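Local atomic coordinates of putative adhesin (Bacteroides thetaiotaomicron, PDB entry 4QDG), a protein that probably serves as an outer-membrane lipoprotein adhesin or pilus anchor of the FimB/Mfa2 family, and binds metal ions. Residues T150-V155 against T196-G201; I179-D184 against T223-V228; S261-S266 against N299-R304; E271-D274 against E278-M281. All blocks are in the same frame, centred on the assembly; numbering follows the deposited sequence. Where two conformers were deposited one is given.

Contact 1 (T150-V155 against T196-G201); sequences TNNIRV and TPWAQG. With MG (magnesium ion), chain D.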
loop_
_atom_site.group_PDB
_atom_site.type_symbol
_atom_site.label_atom_id
_atom_site.label_comp_id
_atom_site.label_asym_id
_atom_site.label_seq_id
_atom_site.Cartn_x
_atom_site.Cartn_y
_atom_site.Cartn_z
ATOM N N THR A 150 -0.753 -0.398 1.096
ATOM C CA THR A 150 -1.437 0.453 0.127
ATOM C C THR A 150 -0.419 1.298 -0.661
ATOM O O THR A 150 0.720 1.515 -0.206
ATOM C CB THR A 150 -2.510 1.313 0.834
ATOM O OG1 THR A 150 -1.915 1.964 1.958
ATOM C CG2 THR A 150 -3.736 0.499 1.276
ATOM N N ASN A 151 -0.848 1.771 -1.840
ATOM C CA ASN A 151 -0.051 2.547 -2.772
ATOM C C ASN A 151 -0.840 3.673 -3.385
ATOM O O ASN A 151 -2.052 3.578 -3.549
ATOM C CB ASN A 151 0.454 1.631 -3.907
ATOM C CG ASN A 151 1.440 0.604 -3.455
ATOM O OD1 ASN A 151 2.633 0.880 -3.263
ATOM N ND2 ASN A 151 0.945 -0.577 -3.196
ATOM N N ASN A 152 -0.140 4.722 -3.750
ATOM C CA ASN A 152 -0.704 5.857 -4.469
ATOM C C ASN A 152 0.098 6.000 -5.742
ATOM O O ASN A 152 1.322 6.024 -5.685
ATOM C CB ASN A 152 -0.711 7.170 -3.643
ATOM C CG ASN A 152 -1.521 8.252 -4.335
ATOM O OD1 ASN A 152 -2.742 8.203 -4.350
ATOM N ND2 ASN A 152 -0.861 9.169 -5.048
ATOM N N ILE A 153 -0.589 5.992 -6.886
ATOM C CA ILE A 153 0.038 6.112 -8.202
ATOM C C ILE A 153 -0.535 7.367 -8.884
ATOM O O ILE A 153 -1.738 7.457 -9.079
ATOM C CB ILE A 153 -0.155 4.814 -9.053
ATOM C CG1 ILE A 153 0.511 3.622 -8.364
ATOM C CG2 ILE A 153 0.437 4.977 -10.470
ATOM C CD1 ILE A 153 -0.285 2.394 -8.233
ATOM N N ARG A 154 0.342 8.331 -9.171
ATOM C CA ARG A 154 -0.009 9.554 -9.873
ATOM C C ARG A 154 0.446 9.388 -11.327
ATOM O O ARG A 154 1.629 9.258 -11.597
ATOM C CB ARG A 154 0.593 10.810 -9.199
ATOM C CG ARG A 154 0.303 12.154 -9.918
ATOM C CD ARG A 154 0.954 13.296 -9.143
ATOM N NE ARG A 154 0.832 14.622 -9.762
ATOM C CZ ARG A 154 -0.113 15.523 -9.486
ATOM N NH1 ARG A 154 -1.102 15.226 -8.647
ATOM N NH2 ARG A 154 -0.088 16.720 -10.061
ATOM N N VAL A 155 -0.527 9.356 -12.255
ATOM C CA VAL A 155 -0.292 9.211 -13.679
ATOM C C VAL A 155 -0.382 10.574 -14.308
ATOM O O VAL A 155 -1.391 11.247 -14.148
ATOM C CB VAL A 155 -1.272 8.188 -14.323
ATOM C CG1 VAL A 155 -0.976 8.017 -15.808
ATOM C CG2 VAL A 155 -1.196 6.829 -13.598
ATOM N N THR A 196 -10.242 3.277 -10.167
ATOM C CA THR A 196 -10.386 4.506 -10.951
ATOM C C THR A 196 -9.824 5.665 -10.097
ATOM O O THR A 196 -9.631 5.488 -8.892
ATOM C CB THR A 196 -11.821 4.715 -11.454
ATOM O OG1 THR A 196 -12.707 4.817 -10.347
ATOM C CG2 THR A 196 -12.278 3.607 -12.451
ATOM N N PRO A 197 -9.500 6.834 -10.681
ATOM C CA PRO A 197 -8.883 7.905 -9.868
ATOM C C PRO A 197 -9.773 8.521 -8.786
ATOM O O PRO A 197 -10.980 8.715 -8.974
ATOM C CB PRO A 197 -8.535 8.962 -10.909
ATOM C CG PRO A 197 -8.439 8.198 -12.214
ATOM C CD PRO A 197 -9.555 7.222 -12.107
ATOM N N TRP A 198 -9.154 8.817 -7.646
ATOM C CA TRP A 198 -9.757 9.498 -6.506
ATOM C C TRP A 198 -9.596 11.026 -6.716
ATOM O O TRP A 198 -10.309 11.814 -6.116
ATOM C CB TRP A 198 -9.158 9.022 -5.153
ATOM C CG TRP A 198 -7.693 9.284 -4.951
ATOM C CD1 TRP A 198 -6.672 8.416 -5.189
ATOM C CD2 TRP A 198 -7.088 10.474 -4.415
ATOM N NE1 TRP A 198 -5.483 8.964 -4.789
ATOM C CE2 TRP A 198 -5.699 10.243 -4.353
ATOM C CE3 TRP A 198 -7.592 11.692 -3.921
ATOM C CZ2 TRP A 198 -4.792 11.212 -3.891
ATOM C CZ3 TRP A 198 -6.696 12.646 -3.454
ATOM C CH2 TRP A 198 -5.309 12.411 -3.466
ATOM N N ALA A 199 -8.657 11.422 -7.578
ATOM C CA ALA A 199 -8.361 12.795 -7.991
ATOM C C ALA A 199 -7.889 12.785 -9.433
ATOM O O ALA A 199 -7.207 11.854 -9.852
ATOM C CB ALA A 199 -7.314 13.418 -7.088
ATOM N N GLN A 200 -8.297 13.787 -10.199
ATOM C CA GLN A 200 -7.969 13.964 -11.615
ATOM C C GLN A 200 -8.108 15.449 -11.949
ATOM O O GLN A 200 -8.983 16.119 -11.412
ATOM C CB GLN A 200 -8.900 13.095 -12.484
ATOM C CG GLN A 200 -8.646 13.147 -13.996
ATOM C CD GLN A 200 -9.413 12.102 -14.747
ATOM O OE1 GLN A 200 -9.844 11.090 -14.192
ATOM N NE2 GLN A 200 -9.558 12.299 -16.051
ATOM N N GLY A 201 -7.235 15.944 -12.802
ATOM C CA GLY A 201 -7.243 17.342 -13.195
ATOM C C GLY A 201 -6.065 17.717 -14.058
ATOM O O GLY A 201 -5.471 16.878 -14.745
HETATM MG MG MG D . 4.316 -0.166 -2.048
HETATM O O HOH W 1 3.283 -0.032 -0.159
#
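The indole of Trp198 meets the carboxamide of Asn152 at its edge: OD1 of Asn152 lies close to the ring plane, while CB of the following residue, Ala199, sits over one ring face, toward the rim. The amide and indole planes are turned 57° apart, and the two side chains cross at about a right angle. The amide oxygen alone does the touching, at the N-H edge of the indole. There it accepts a hydrogen bond, Trp198 NE1 to Asn152 OD1 at 2.9 Å, with an N-H...O angle of 156°. The donor approaches nearly along the C=O axis of the amide. Asn152 reaches the ring because CG is anti to the backbone N (chi1 -170°), which carries the amide off strand 140-159 toward the segment 196-201. Strand 213-223 runs between strands 140-159 and 199-207 in the antiparallel order, and its Glu220 OE1 accepts from Asn152 ND2.

The preceding residue, Asn151, belongs to the magnesium site: its OD1 is 2.3 Å from the magnesium ion. Water 1, also bound to the metal, lies 3.0 Å from Thr150 O, to which it can donate. Leu273 and Glu276 supply the remaining protein ligands through their carbonyl oxygens.

Asn152 thus spends both ends of its amide, accepting from the indole and donating to Glu220. These two bonds tell its oxygen from its nitrogen and fix the rotation of the amide, joining strand 140-159 to its neighbours by a directional polar link at the protein surface.

Contact 2 (I179-D184 against T223-V228); sequences ILFSYD and TSRLMV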
loop_
_atom_site.group_PDB
_atom_site.type_symbol
_atom_site.label_atom_id
_atom_site.label_comp_id
_atom_site.label_asym_id
_atom_site.label_seq_id
_atom_site.Cartn_x
_atom_site.Cartn_y
_atom_site.Cartn_z
ATOM N N ILE A 179 -7.148 -7.474 -3.662
ATOM C CA ILE A 179 -7.919 -6.911 -2.550
ATOM C C ILE A 179 -8.177 -7.927 -1.412
ATOM O O ILE A 179 -8.794 -7.551 -0.409
ATOM C CB ILE A 179 -9.236 -6.240 -3.009
ATOM C CG1 ILE A 179 -10.278 -7.255 -3.511
ATOM C CG2 ILE A 179 -8.966 -5.107 -3.994
ATOM C CD1 ILE A 179 -11.702 -6.822 -3.239
ATOM N N LEU A 180 -7.681 -9.176 -1.548
ATOM C CA LEU A 180 -7.820 -10.212 -0.523
ATOM C C LEU A 180 -6.447 -10.682 -0.055
ATOM O O LEU A 180 -5.641 -11.137 -0.865
ATOM C CB LEU A 180 -8.656 -11.404 -1.037
ATOM C CG LEU A 180 -8.974 -12.519 -0.020
ATOM C CD1 LEU A 180 -9.847 -12.002 1.140
ATOM C CD2 LEU A 180 -9.668 -13.723 -0.709
ATOM N N PHE A 181 -6.192 -10.558 1.251
ATOM C CA PHE A 181 -4.936 -10.987 1.869
ATOM C C PHE A 181 -5.129 -12.247 2.703
ATOM O O PHE A 181 -6.094 -12.325 3.465
ATOM C CB PHE A 181 -4.361 -9.883 2.783
ATOM C CG PHE A 181 -3.942 -8.608 2.106
ATOM C CD1 PHE A 181 -4.853 -7.574 1.909
ATOM C CD2 PHE A 181 -2.618 -8.408 1.720
ATOM C CE1 PHE A 181 -4.454 -6.381 1.297
ATOM C CE2 PHE A 181 -2.217 -7.207 1.119
ATOM C CZ PHE A 181 -3.132 -6.197 0.927
ATOM N N SER A 182 -4.178 -13.204 2.626
ATOM C CA SER A 182 -4.179 -14.355 3.530
ATOM C C SER A 182 -3.494 -13.925 4.836
ATOM O O SER A 182 -2.997 -12.796 4.921
ATOM C CB SER A 182 -3.504 -15.587 2.924
ATOM O OG SER A 182 -2.228 -15.304 2.380
ATOM N N TYR A 183 -3.400 -14.848 5.812
ATOM C CA TYR A 183 -2.849 -14.628 7.148
ATOM C C TYR A 183 -1.404 -14.121 7.134
ATOM O O TYR A 183 -1.026 -13.401 8.051
ATOM C CB TYR A 183 -2.953 -15.919 7.990
ATOM C CG TYR A 183 -2.059 -17.055 7.522
ATOM C CD1 TYR A 183 -2.496 -17.971 6.553
ATOM C CD2 TYR A 183 -0.787 -17.242 8.071
ATOM C CE1 TYR A 183 -1.675 -19.023 6.126
ATOM C CE2 TYR A 183 0.047 -18.275 7.637
ATOM C CZ TYR A 183 -0.405 -19.175 6.682
ATOM O OH TYR A 183 0.447 -20.190 6.315
ATOM N N ASP A 184 -0.606 -14.513 6.131
ATOM C CA ASP A 184 0.812 -14.168 6.013
ATOM C C ASP A 184 1.038 -12.914 5.159
ATOM O O ASP A 184 2.171 -12.660 4.748
ATOM C CB ASP A 184 1.590 -15.368 5.425
ATOM C CG ASP A 184 1.092 -15.890 4.075
ATOM O OD1 ASP A 184 0.069 -15.385 3.587
ATOM O OD2 ASP A 184 1.778 -16.742 3.478
ATOM N N THR A 223 -4.357 2.084 -4.555
ATOM C CA THR A 223 -4.551 0.636 -4.713
ATOM C C THR A 223 -4.071 -0.147 -3.502
ATOM O O THR A 223 -3.395 0.386 -2.616
ATOM C CB THR A 223 -3.781 0.114 -5.972
ATOM O OG1 THR A 223 -2.380 0.038 -5.692
ATOM C CG2 THR A 223 -4.022 0.961 -7.263
ATOM N N SER A 224 -4.359 -1.443 -3.518
ATOM C CA SER A 224 -3.890 -2.367 -2.499
ATOM C C SER A 224 -2.436 -2.805 -2.896
ATOM O O SER A 224 -1.782 -2.126 -3.698
ATOM C CB SER A 224 -4.871 -3.534 -2.370
ATOM O OG SER A 224 -4.497 -4.475 -1.387
ATOM N N ARG A 225 -1.937 -3.909 -2.331
ATOM C CA ARG A 225 -0.548 -4.349 -2.499
ATOM C C ARG A 225 -0.144 -4.698 -3.951
ATOM O O ARG A 225 -0.846 -5.418 -4.679
ATOM C CB ARG A 225 -0.244 -5.528 -1.564
ATOM C CG ARG A 225 1.225 -5.747 -1.325
ATOM C CD ARG A 225 1.500 -6.934 -0.449
ATOM N NE ARG A 225 2.943 -7.145 -0.267
ATOM C CZ ARG A 225 3.468 -8.199 0.349
ATOM N NH1 ARG A 225 2.684 -9.164 0.817
ATOM N NH2 ARG A 225 4.783 -8.313 0.475
ATOM N N LEU A 226 1.017 -4.168 -4.341
ATOM C CA LEU A 226 1.669 -4.430 -5.623
ATOM C C LEU A 226 2.649 -5.592 -5.429
ATOM O O LEU A 226 3.576 -5.490 -4.619
ATOM C CB LEU A 226 2.394 -3.186 -6.121
ATOM C CG LEU A 226 1.513 -1.980 -6.475
ATOM C CD1 LEU A 226 2.400 -0.742 -6.795
ATOM C CD2 LEU A 226 0.538 -2.344 -7.628
HETATM N N MSE A 227 2.382 -6.737 -6.077
HETATM C CA MSE A 227 3.209 -7.932 -5.965
HETATM C C MSE A 227 3.554 -8.546 -7.302
HETATM O O MSE A 227 2.703 -8.632 -8.176
HETATM C CB MSE A 227 2.500 -9.033 -5.137
HETATM C CG MSE A 227 2.261 -8.661 -3.693
HETATM SE SE MSE A 227 1.893 -10.204 -2.567
HETATM C CE MSE A 227 3.791 -10.922 -2.298
ATOM N N VAL A 228 4.776 -9.072 -7.422
ATOM C CA VAL A 228 5.172 -9.900 -8.565
ATOM C C VAL A 228 4.636 -11.314 -8.256
ATOM O O VAL A 228 4.996 -11.889 -7.229
ATOM C CB VAL A 228 6.713 -9.921 -8.791
ATOM C CG1 VAL A 228 7.087 -10.940 -9.866
ATOM C CG2 VAL A 228 7.248 -8.544 -9.152
HETATM O O HOH W 2 3.872 -11.548 2.497
#
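Phe181 packs its outer ring atoms against Ser224 and Arg225 in the buried interface between strand 180-181 and the loop that follows strand 213-223. CZ of Phe181 lies 3.2 Å from OG of Ser224, the hydroxyl coming at the ring obliquely. On the neighbouring ring corner, CE2 of Phe181 is 3.7 Å from CB of Arg225, which sits at the ring edge, near its plane. The arginine runs extended from CG to NE, past the phenyl ring, and its guanidinium plane lies only 16° from that of the ring, though the charged group is not stacked on it.

Beyond this shell, Ser224 OG is hydrogen-bonded to Asn178 O. With OG anti to the backbone N (chi1 -179°), the hydroxyl is carried to the segment that holds Phe181. Arg225 NE forms a salt bridge with Asp274. Water 2 lies at the guanidinium edge, accepting from Arg225 NH1 at 3.1 Å and donating to Asp184 O at 3.0 Å, while CE of Met227 covers part of one guanidinium face. Within the segment 179-184, Asp184 OD1 accepts a 2.6 Å bond from Ser182 OG.

The direct contact is van der Waals packing of the ring on the Arg225 methylenes and on the Ser224 hydroxyl, whose hydrogen bond is spent on Asn178. The nearest Arg225 side-chain atom, in its aliphatic part, is about 6 Å from the magnesium ion, the guanidinium farther; the nearby Asp274 carboxylate probably offsets the two positive charges.

Contact 3 (S261-S266 against N299-R304); sequences SDLYAS and NDWTVR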
loop_
_atom_site.group_PDB
_atom_site.type_symbol
_atom_site.label_atom_id
_atom_site.label_comp_id
_atom_site.label_asym_id
_atom_site.label_seq_id
_atom_site.Cartn_x
_atom_site.Cartn_y
_atom_site.Cartn_z
ATOM N N SER A 261 15.583 -1.494 -11.574
ATOM C CA SER A 261 16.725 -2.003 -12.339
ATOM C C SER A 261 17.767 -0.916 -12.596
ATOM O O SER A 261 18.954 -1.212 -12.613
ATOM C CB SER A 261 16.247 -2.607 -13.653
ATOM O OG SER A 261 15.408 -3.715 -13.347
ATOM N N ASP A 262 17.320 0.333 -12.747
ATOM C CA ASP A 262 18.153 1.507 -12.959
ATOM C C ASP A 262 18.810 2.021 -11.676
ATOM O O ASP A 262 20.017 2.215 -11.647
ATOM C CB ASP A 262 17.302 2.641 -13.541
ATOM C CG ASP A 262 17.347 2.803 -15.036
ATOM O OD1 ASP A 262 17.139 1.789 -15.750
ATOM O OD2 ASP A 262 17.472 3.966 -15.504
ATOM N N LEU A 263 18.027 2.264 -10.626
ATOM C CA LEU A 263 18.583 2.905 -9.448
ATOM C C LEU A 263 18.784 2.027 -8.240
ATOM O O LEU A 263 19.484 2.457 -7.322
ATOM C CB LEU A 263 17.673 4.084 -9.036
ATOM C CG LEU A 263 17.462 5.240 -10.051
ATOM C CD1 LEU A 263 16.577 6.299 -9.463
ATOM C CD2 LEU A 263 18.790 5.869 -10.494
ATOM N N TYR A 264 18.124 0.865 -8.167
ATOM C CA TYR A 264 18.194 0.021 -6.965
ATOM C C TYR A 264 18.354 -1.445 -7.387
ATOM O O TYR A 264 17.614 -2.296 -6.920
ATOM C CB TYR A 264 16.900 0.219 -6.100
ATOM C CG TYR A 264 16.492 1.666 -5.861
ATOM C CD1 TYR A 264 17.138 2.447 -4.904
ATOM C CD2 TYR A 264 15.468 2.258 -6.606
ATOM C CE1 TYR A 264 16.788 3.790 -4.704
ATOM C CE2 TYR A 264 15.096 3.596 -6.403
ATOM C CZ TYR A 264 15.761 4.357 -5.451
ATOM O OH TYR A 264 15.393 5.663 -5.238
ATOM N N ALA A 265 19.292 -1.722 -8.302
ATOM C CA ALA A 265 19.509 -3.046 -8.888
ATOM C C ALA A 265 19.741 -4.181 -7.859
ATOM O O ALA A 265 19.310 -5.308 -8.133
ATOM C CB ALA A 265 20.649 -3.003 -9.881
ATOM N N SER A 266 20.333 -3.883 -6.674
ATOM C CA SER A 266 20.593 -4.911 -5.640
ATOM C C SER A 266 19.396 -5.161 -4.743
ATOM O O SER A 266 19.385 -6.134 -3.965
ATOM C CB SER A 266 21.771 -4.515 -4.756
ATOM O OG SER A 266 22.983 -4.654 -5.475
ATOM N N ASN A 299 8.888 8.217 -10.729
ATOM C CA ASN A 299 9.349 8.867 -9.497
ATOM C C ASN A 299 10.443 9.905 -9.782
ATOM O O ASN A 299 11.459 9.961 -9.096
ATOM C CB ASN A 299 9.798 7.822 -8.450
ATOM C CG ASN A 299 8.661 6.925 -8.013
ATOM O OD1 ASN A 299 7.517 7.132 -8.378
ATOM N ND2 ASN A 299 8.938 5.892 -7.266
ATOM N N ASP A 300 10.199 10.743 -10.804
ATOM C CA ASP A 300 11.049 11.850 -11.278
ATOM C C ASP A 300 12.348 11.340 -11.940
ATOM O O ASP A 300 13.241 12.126 -12.205
ATOM C CB ASP A 300 11.352 12.847 -10.132
ATOM C CG ASP A 300 11.692 14.266 -10.591
ATOM O OD1 ASP A 300 10.976 14.799 -11.488
ATOM O OD2 ASP A 300 12.651 14.859 -10.031
ATOM N N TRP A 301 12.439 10.051 -12.258
ATOM C CA TRP A 301 13.640 9.529 -12.900
ATOM C C TRP A 301 13.285 9.071 -14.336
ATOM O O TRP A 301 12.316 8.347 -14.517
ATOM C CB TRP A 301 14.257 8.413 -12.040
ATOM C CG TRP A 301 15.410 7.720 -12.682
ATOM C CD1 TRP A 301 15.382 6.549 -13.388
ATOM C CD2 TRP A 301 16.753 8.204 -12.756
ATOM N NE1 TRP A 301 16.634 6.270 -13.889
ATOM C CE2 TRP A 301 17.497 7.269 -13.513
ATOM C CE3 TRP A 301 17.414 9.321 -12.211
ATOM C CZ2 TRP A 301 18.869 7.429 -13.760
ATOM C CZ3 TRP A 301 18.770 9.487 -12.464
ATOM C CH2 TRP A 301 19.490 8.541 -13.214
ATOM N N THR A 302 14.039 9.535 -15.345
ATOM C CA THR A 302 13.784 9.196 -16.750
ATOM C C THR A 302 14.225 7.753 -17.043
ATOM O O THR A 302 15.377 7.379 -16.819
ATOM C CB THR A 302 14.441 10.207 -17.698
ATOM O OG1 THR A 302 13.919 11.497 -17.388
ATOM C CG2 THR A 302 14.129 9.914 -19.159
ATOM N N VAL A 303 13.278 6.944 -17.529
ATOM C CA VAL A 303 13.489 5.533 -17.846
ATOM C C VAL A 303 13.220 5.270 -19.342
ATOM O O VAL A 303 12.180 5.679 -19.865
ATOM C CB VAL A 303 12.577 4.650 -16.948
ATOM C CG1 VAL A 303 12.582 3.197 -17.402
ATOM C CG2 VAL A 303 12.971 4.749 -15.483
ATOM N N ARG A 304 14.154 4.568 -20.010
ATOM C CA ARG A 304 14.005 4.113 -21.382
ATOM C C ARG A 304 13.162 2.836 -21.372
ATOM O O ARG A 304 13.474 1.924 -20.615
ATOM C CB ARG A 304 15.378 3.869 -22.016
ATOM C CG ARG A 304 15.277 3.422 -23.463
ATOM C CD ARG A 304 16.616 3.450 -24.118
ATOM N NE ARG A 304 16.629 2.657 -25.340
ATOM C CZ ARG A 304 17.316 1.528 -25.477
ATOM N NH1 ARG A 304 18.057 1.065 -24.470
ATOM N NH2 ARG A 304 17.305 0.875 -26.631
HETATM O O HOH W 3 16.147 2.576 -18.432
#
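Leu263 sets its two methyls over one face of the indole of Trp301 while Asp262 takes the ring's N-H, a paired face-and-edge contact that docks the C-terminal end of helix 252-263 on the edge strand 301-304. CD2 of Leu263 stands above the six-membered ring, 3.6 Å from its centroid and 13° off the normal, a CH-pi contact. The other methyl, CD1, reaches the five-membered half, 3.7 Å from Trp301 CG, so the two branches span the bicycle. Trp301 turns its indole toward the helix with CG anti to the backbone N.

The carboxylate of Asp262 is turned 74° from the indole plane, yet its OD2 lies in that plane. Trp301 NE1 donates to it at 2.9 Å in an almost straight bond of 176°, using the anti side of the oxygen and tilted out of the carboxylate plane.

Leu259, one turn back along the helix, also touches the tryptophan, and Met258 packs on Val303. The second carboxylate oxygen carries the contact further along the strand through water 3, which donates to Asp262 OD1 at 3.0 Å and accepts from Arg304 N at 3.2 Å.

Contact 4 (E271-D274 against E278-M281); sequences EFLD and EWSM. With MG (magnesium ion), chain D.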
loop_
_atom_site.group_PDB
_atom_site.type_symbol
_atom_site.label_atom_id
_atom_site.label_comp_id
_atom_site.label_asym_id
_atom_site.label_seq_id
_atom_site.Cartn_x
_atom_site.Cartn_y
_atom_site.Cartn_z
ATOM N N GLU A 271 10.521 -6.145 -2.215
ATOM C CA GLU A 271 10.941 -5.145 -1.208
ATOM C C GLU A 271 10.757 -3.730 -1.735
ATOM O O GLU A 271 10.287 -2.862 -1.002
ATOM C CB GLU A 271 12.398 -5.365 -0.784
ATOM C CG GLU A 271 12.909 -4.321 0.203
ATOM C CD GLU A 271 14.262 -4.591 0.833
ATOM O OE1 GLU A 271 14.924 -5.573 0.436
ATOM O OE2 GLU A 271 14.665 -3.816 1.727
ATOM N N PHE A 272 11.160 -3.498 -2.988
ATOM C CA PHE A 272 11.009 -2.227 -3.706
ATOM C C PHE A 272 9.509 -1.897 -3.837
ATOM O O PHE A 272 9.092 -0.765 -3.531
ATOM C CB PHE A 272 11.692 -2.333 -5.101
ATOM C CG PHE A 272 11.463 -1.164 -6.023
ATOM C CD1 PHE A 272 12.123 0.043 -5.817
ATOM C CD2 PHE A 272 10.560 -1.258 -7.082
ATOM C CE1 PHE A 272 11.894 1.140 -6.661
ATOM C CE2 PHE A 272 10.336 -0.169 -7.923
ATOM C CZ PHE A 272 11.016 1.017 -7.713
ATOM N N LEU A 273 8.698 -2.891 -4.254
ATOM C CA LEU A 273 7.249 -2.677 -4.404
ATOM C C LEU A 273 6.558 -2.433 -3.062
ATOM O O LEU A 273 5.524 -1.753 -3.040
ATOM C CB LEU A 273 6.572 -3.831 -5.125
ATOM C CG LEU A 273 7.023 -4.095 -6.562
ATOM C CD1 LEU A 273 6.538 -5.468 -7.017
ATOM C CD2 LEU A 273 6.540 -2.970 -7.517
ATOM N N ASP A 274 7.133 -2.975 -1.943
ATOM C CA ASP A 274 6.571 -2.744 -0.609
ATOM C C ASP A 274 7.121 -1.482 0.028
ATOM O O ASP A 274 6.334 -0.740 0.598
ATOM C CB ASP A 274 6.792 -3.925 0.342
ATOM C CG ASP A 274 6.218 -5.243 -0.103
ATOM O OD1 ASP A 274 5.103 -5.242 -0.644
ATOM O OD2 ASP A 274 6.868 -6.296 0.156
ATOM N N GLU A 278 4.501 5.733 -2.729
ATOM C CA GLU A 278 4.172 6.961 -3.436
ATOM C C GLU A 278 4.837 6.892 -4.773
ATOM O O GLU A 278 6.056 6.880 -4.839
ATOM C CB GLU A 278 4.581 8.218 -2.626
ATOM C CG GLU A 278 3.778 8.442 -1.344
ATOM C CD GLU A 278 2.293 8.766 -1.456
ATOM O OE1 GLU A 278 1.868 9.288 -2.512
ATOM O OE2 GLU A 278 1.558 8.530 -0.465
ATOM N N TRP A 279 4.034 6.712 -5.835
ATOM C CA TRP A 279 4.517 6.532 -7.200
ATOM C C TRP A 279 4.025 7.614 -8.117
ATOM O O TRP A 279 2.894 8.090 -7.967
ATOM C CB TRP A 279 4.017 5.183 -7.738
ATOM C CG TRP A 279 4.314 3.992 -6.867
ATOM C CD1 TRP A 279 3.496 3.441 -5.924
ATOM C CD2 TRP A 279 5.467 3.145 -6.944
ATOM N NE1 TRP A 279 4.090 2.335 -5.369
ATOM C CE2 TRP A 279 5.298 2.120 -5.982
ATOM C CE3 TRP A 279 6.658 3.182 -7.698
ATOM C CZ2 TRP A 279 6.256 1.114 -5.781
ATOM C CZ3 TRP A 279 7.608 2.189 -7.495
ATOM C CH2 TRP A 279 7.402 1.173 -6.541
ATOM N N SER A 280 4.836 7.970 -9.112
ATOM C CA SER A 280 4.433 8.944 -10.121
ATOM C C SER A 280 4.976 8.514 -11.458
ATOM O O SER A 280 6.088 7.971 -11.537
ATOM C CB SER A 280 4.820 10.377 -9.761
ATOM O OG SER A 280 6.214 10.609 -9.766
HETATM N N MSE A 281 4.148 8.633 -12.493
HETATM C CA MSE A 281 4.544 8.206 -13.830
HETATM C C MSE A 281 4.135 9.232 -14.861
HETATM O O MSE A 281 2.953 9.542 -14.983
HETATM C CB MSE A 281 3.934 6.853 -14.178
HETATM C CG MSE A 281 4.240 5.758 -13.189
HETATM SE SE MSE A 281 3.296 4.131 -13.715
HETATM C CE MSE A 281 4.514 3.536 -15.144
HETATM MG MG MG D . 4.316 -0.166 -2.048
HETATM O O HOH W 1 3.283 -0.032 -0.159
#
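The short helix 269-275 and the strand 278-285 that follows it flank a magnesium site, and Trp279 of the strand packs against Phe272 and Leu273 of the helix right beside the metal. The aromatic pair is an offset edge-to-face arrangement in which the indole presents its edge to the face of Phe272. The ring planes are 74° apart and the centroids 5.3 Å, with Trp279 CH2 closest, 3.5 Å from Phe272 CE2. The neighbouring indole atom CZ3 comes almost as near, so the outer rim of the six-membered ring does the touching. Phe272 is brought to it by a first torsion that sets CG anti to the backbone N (chi1 172°), which swings the phenyl group along the helix flank toward the strand. The branch methyl CD2 of Leu273 adds a looser apolar contact, 4.3 Å from Trp279 CH2.

The pyrrole end of the indole, with NE1, faces the site. The ring is buried, with Leu256 of helix 252-263 also packed on it, and its polar NE1 donates to Asn151 OD1, the very oxygen that binds magnesium, which is consistent with a second-shell role in positioning Asn151.

The helix contributes to the coordination through its backbone. The carbonyl of Leu273 points toward the ion, its oxygen passing 4.0 Å from Trp279 CZ2 at the ring edge. That oxygen, Leu273 O, is 2.2 Å from the magnesium ion.

How the contacts relate
From the N terminus, the chain passes 150-155 and 179-184 before reaching 196-201, where contact 1 closes; contact 2, opened at 179-184, closes only at 223-228, so the two cross. Contact 3 opens later, at 261-266, and closes at 299-304, and the short helix-to-strand turn of contact 4 is nested within its loop. Strand 140-159 joins contact 1 to contact 4, lying parallel to strand 278-285, and segments 150-155 and 271-274 supply ligands to the same magnesium ion. Asn151 also bonds to the loop of contact 2, which is tied to contact 4 by the salt bridge of Arg225 with Asp274. Asn299 links contact 3 to Ser280.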